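Local coordinates for Puf (Pumilio/fbf) domain-containing protein 7, confirmed by transcript evidence (Caenorhabditis elegans, PDB 3V71), which binds a consensus sequence in mRNA 3'-UTRs and, redundantly with two related PUF proteins, supports oocyte formation and represses maternal mRNAs in late oogenesis, at residues Y39-R48 with K77-E86. Residues are numbered along the deposited sequence; the frame is centred on the assembly and turned at random.
Sequences YPLDSEDQIR and KLVELATPAE
Arg48 and Glu86 form a buried salt bridge between the first two Pumilio repeats (predicted limits) of a PUF domain, joining the start of helix 46-56 to the start of helix 84-96, with the loops leading into them packed alongside. Arg48 swings its CG away from the backbone N (chi1 165°) and runs on extended to NE, which brings two nitrogens to one oxygen: Arg48 NE lies 3.0 Å and Arg48 NH2 2.9 Å from Glu86 OE2. NE meets the syn lone pair, whereas NH2 approaches from above the carboxylate plane; the two flat groups are turned 60° apart. Arg48 NH2 also bonds Leu81 O at 2.9 Å, from above its carbonyl plane. Arg48 NH1 donates to Pro40 O at 3.2 Å in a fairly straight bond (162°). The guanidinium thus ties two loop carbonyls to one acid, with Ser43 CA over one face. Cutting this side chain back to an alanine would probably leave the Glu86 carboxylate buried without its charge partner and the carbonyls of Pro40 and Leu81 without these donors.

Beside this polar centre, the buried Tyr39 ring packs against Leu78, where Leu78 CD2 comes 3.5 Å from Tyr39 CZ; it meets Leu81 CD2 at its edge, and Lys77 adds its aliphatic CG. Phe52 of helix 46-56 touches both Tyr39 and Glu86. Toward solvent the contact thins: the exposed Leu41 offers a small apolar touch to Leu81, and the partly exposed Ser43 meets Thr83 through CB alongside the methyl CG2. Thr83 N-caps helix 84-96, its OG1 accepting from Glu86 N at 3.2 Å, while Thr83 CG2 lies 3.6 Å from Arg48 NH2.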
loop_
_atom_site.group_PDB
_atom_site.type_symbol
_atom_site.label_atom_id
_atom_site.label_comp_id
_atom_site.label_asym_id
_atom_site.label_seq_id
_atom_site.Cartn_x
_atom_site.Cartn_y
_atom_site.Cartn_z
ATOM N N TYR A 39 14.034 -26.253 21.838
ATOM C CA TYR A 39 12.959 -27.008 21.222
ATOM C C TYR A 39 13.606 -27.874 20.147
ATOM O O TYR A 39 14.193 -27.362 19.192
ATOM C CB TYR A 39 11.891 -26.081 20.629
ATOM C CG TYR A 39 10.712 -26.811 20.023
ATOM C CD1 TYR A 39 9.780 -27.454 20.826
ATOM C CD2 TYR A 39 10.529 -26.849 18.646
ATOM C CE1 TYR A 39 8.697 -28.125 20.270
ATOM C CE2 TYR A 39 9.454 -27.512 18.084
ATOM C CZ TYR A 39 8.539 -28.150 18.897
ATOM O OH TYR A 39 7.466 -28.809 18.331
ATOM N N PRO A 40 13.541 -29.196 20.327
ATOM C CA PRO A 40 14.174 -30.138 19.403
ATOM C C PRO A 40 13.826 -29.862 17.941
ATOM O O PRO A 40 12.671 -29.566 17.603
ATOM C CB PRO A 40 13.622 -31.502 19.851
ATOM C CG PRO A 40 12.518 -31.196 20.832
ATOM C CD PRO A 40 12.859 -29.882 21.434
ATOM N N LEU A 41 14.843 -29.958 17.088
ATOM C CA LEU A 41 14.685 -29.749 15.655
ATOM C C LEU A 41 14.300 -31.062 14.991
ATOM O O LEU A 41 13.701 -31.078 13.913
ATOM C CB LEU A 41 15.976 -29.192 15.047
ATOM C CG LEU A 41 16.340 -27.754 15.444
ATOM C CD1 LEU A 41 16.645 -27.626 16.939
ATOM C CD2 LEU A 41 17.507 -27.242 14.617
ATOM N N ASP A 42 14.642 -32.162 15.650
ATOM C CA ASP A 42 14.244 -33.478 15.179
ATOM C C ASP A 42 12.744 -33.652 15.372
ATOM O O ASP A 42 12.267 -33.833 16.491
ATOM C CB ASP A 42 15.010 -34.571 15.928
ATOM C CG ASP A 42 14.590 -35.973 15.510
ATOM O OD1 ASP A 42 14.279 -36.180 14.316
ATOM O OD2 ASP A 42 14.568 -36.870 16.377
ATOM N N SER A 43 12.001 -33.592 14.274
ATOM C CA SER A 43 10.555 -33.746 14.326
ATOM C C SER A 43 10.176 -35.065 14.977
ATOM O O SER A 43 9.004 -35.320 15.251
ATOM C CB SER A 43 9.964 -33.696 12.918
ATOM O OG SER A 43 10.311 -34.851 12.172
ATOM N N GLU A 44 11.177 -35.904 15.219
ATOM C CA GLU A 44 10.935 -37.262 15.684
ATOM C C GLU A 44 11.263 -37.434 17.164
ATOM O O GLU A 44 10.968 -38.476 17.750
ATOM C CB GLU A 44 11.734 -38.259 14.846
ATOM C CG GLU A 44 11.121 -39.645 14.805
ATOM C CD GLU A 44 9.715 -39.636 14.234
ATOM O OE1 GLU A 44 9.576 -39.619 12.991
ATOM O OE2 GLU A 44 8.750 -39.645 15.029
ATOM N N ASP A 45 11.869 -36.412 17.763
ATOM C CA ASP A 45 12.185 -36.448 19.187
ATOM C C ASP A 45 10.923 -36.700 20.006
ATOM O O ASP A 45 9.854 -36.151 19.722
ATOM C CB ASP A 45 12.866 -35.152 19.632
ATOM C CG ASP A 45 13.256 -35.167 21.108
ATOM O OD1 ASP A 45 12.660 -35.948 21.881
ATOM O OD2 ASP A 45 14.156 -34.390 21.501
ATOM N N GLN A 46 11.060 -37.544 21.021
ATOM C CA GLN A 46 9.944 -37.905 21.885
ATOM C C GLN A 46 9.504 -36.732 22.772
ATOM O O GLN A 46 8.308 -36.515 22.979
ATOM C CB GLN A 46 10.300 -39.143 22.721
ATOM C CG GLN A 46 11.549 -38.991 23.606
ATOM C CD GLN A 46 12.860 -38.919 22.821
ATOM O OE1 GLN A 46 12.966 -39.432 21.699
ATOM N NE2 GLN A 46 13.870 -38.277 23.417
ATOM N N ILE A 47 10.470 -35.971 23.282
ATOM C CA ILE A 47 10.162 -34.782 24.074
ATOM C C ILE A 47 9.348 -33.781 23.255
ATOM O O ILE A 47 8.365 -33.220 23.736
ATOM C CB ILE A 47 11.443 -34.101 24.605
ATOM C CG1 ILE A 47 12.307 -35.110 25.357
ATOM C CG2 ILE A 47 11.095 -32.937 25.522
ATOM C CD1 ILE A 47 11.635 -35.679 26.585
ATOM N N ARG A 48 9.756 -33.568 22.010
ATOM C CA ARG A 48 9.061 -32.642 21.126
ATOM C C ARG A 48 7.611 -33.035 20.864
ATOM O O ARG A 48 6.737 -32.174 20.762
ATOM C CB ARG A 48 9.795 -32.517 19.798
ATOM C CG ARG A 48 8.960 -31.868 18.727
ATOM C CD ARG A 48 9.816 -31.396 17.584
ATOM N NE ARG A 48 9.057 -31.348 16.341
ATOM C CZ ARG A 48 9.492 -30.763 15.234
ATOM N NH1 ARG A 48 10.679 -30.168 15.228
ATOM N NH2 ARG A 48 8.741 -30.769 14.140
ATOM N N LYS A 77 7.705 -20.776 16.985
ATOM C CA LYS A 77 8.718 -21.811 16.900
ATOM C C LYS A 77 8.061 -23.114 16.495
ATOM O O LYS A 77 8.586 -23.838 15.660
ATOM C CB LYS A 77 9.433 -21.974 18.237
ATOM C CG LYS A 77 10.648 -22.875 18.177
ATOM C CD LYS A 77 11.765 -22.256 17.362
ATOM C CE LYS A 77 13.044 -23.072 17.493
ATOM N NZ LYS A 77 14.185 -22.432 16.780
ATOM N N LEU A 78 6.900 -23.404 17.076
ATOM C CA LEU A 78 6.175 -24.632 16.749
ATOM C C LEU A 78 5.804 -24.686 15.276
ATOM O O LEU A 78 5.692 -25.759 14.692
ATOM C CB LEU A 78 4.885 -24.747 17.562
ATOM C CG LEU A 78 4.880 -24.950 19.075
ATOM C CD1 LEU A 78 3.493 -25.423 19.464
ATOM C CD2 LEU A 78 5.921 -25.957 19.516
ATOM N N VAL A 79 5.602 -23.512 14.693
ATOM C CA VAL A 79 5.074 -23.385 13.343
ATOM C C VAL A 79 6.147 -23.551 12.265
ATOM O O VAL A 79 5.973 -24.320 11.311
ATOM C CB VAL A 79 4.334 -22.037 13.181
ATOM C CG1 VAL A 79 4.015 -21.751 11.721
ATOM C CG2 VAL A 79 3.067 -22.046 14.019
ATOM N N GLU A 80 7.256 -22.836 12.414
ATOM C CA GLU A 80 8.321 -22.915 11.426
ATOM C C GLU A 80 8.883 -24.327 11.297
ATOM O O GLU A 80 9.313 -24.731 10.213
ATOM C CB GLU A 80 9.436 -21.921 11.739
ATOM C CG GLU A 80 9.662 -21.691 13.211
ATOM C CD GLU A 80 10.964 -20.967 13.476
ATOM O OE1 GLU A 80 11.986 -21.357 12.866
ATOM O OE2 GLU A 80 10.964 -20.007 14.281
ATOM N N LEU A 81 8.867 -25.077 12.400
ATOM C CA LEU A 81 9.401 -26.441 12.421
ATOM C C LEU A 81 8.327 -27.512 12.200
ATOM O O LEU A 81 8.628 -28.701 12.167
ATOM C CB LEU A 81 10.142 -26.709 13.736
ATOM C CG LEU A 81 11.481 -26.002 13.991
ATOM C CD1 LEU A 81 11.291 -24.566 14.445
ATOM C CD2 LEU A 81 12.295 -26.761 15.022
ATOM N N ALA A 82 7.081 -27.088 12.033
ATOM C CA ALA A 82 5.960 -28.022 11.969
ATOM C C ALA A 82 6.016 -28.975 10.779
ATOM O O ALA A 82 6.119 -28.553 9.628
ATOM C CB ALA A 82 4.633 -27.269 11.985
ATOM N N THR A 83 5.943 -30.269 11.069
ATOM C CA THR A 83 5.807 -31.271 10.024
ATOM C C THR A 83 4.394 -31.151 9.472
ATOM O O THR A 83 3.550 -30.490 10.073
ATOM C CB THR A 83 6.032 -32.697 10.576
ATOM O OG1 THR A 83 4.852 -33.153 11.250
ATOM C CG2 THR A 83 7.199 -32.714 11.543
ATOM N N PRO A 84 4.131 -31.777 8.316
ATOM C CA PRO A 84 2.762 -31.808 7.792
ATOM C C PRO A 84 1.750 -32.189 8.874
ATOM O O PRO A 84 0.757 -31.490 9.074
ATOM C CB PRO A 84 2.835 -32.897 6.723
ATOM C CG PRO A 84 4.234 -32.792 6.208
ATOM C CD PRO A 84 5.089 -32.421 7.399
ATOM N N ALA A 85 2.011 -33.289 9.569
ATOM C CA ALA A 85 1.125 -33.753 10.626
ATOM C C ALA A 85 0.931 -32.691 11.705
ATOM O O ALA A 85 -0.185 -32.480 12.190
ATOM C CB ALA A 85 1.668 -35.030 11.237
ATOM N N GLU A 86 2.022 -32.034 12.090
ATOM C CA GLU A 86 1.952 -30.963 13.077
ATOM C C GLU A 86 1.102 -29.799 12.558
ATOM O O GLU A 86 0.271 -29.254 13.281
ATOM C CB GLU A 86 3.354 -30.472 13.452
ATOM C CG GLU A 86 4.234 -31.514 14.113
ATOM C CD GLU A 86 5.470 -30.914 14.782
ATOM O OE1 GLU A 86 5.606 -29.672 14.792
ATOM O OE2 GLU A 86 6.306 -31.684 15.312
#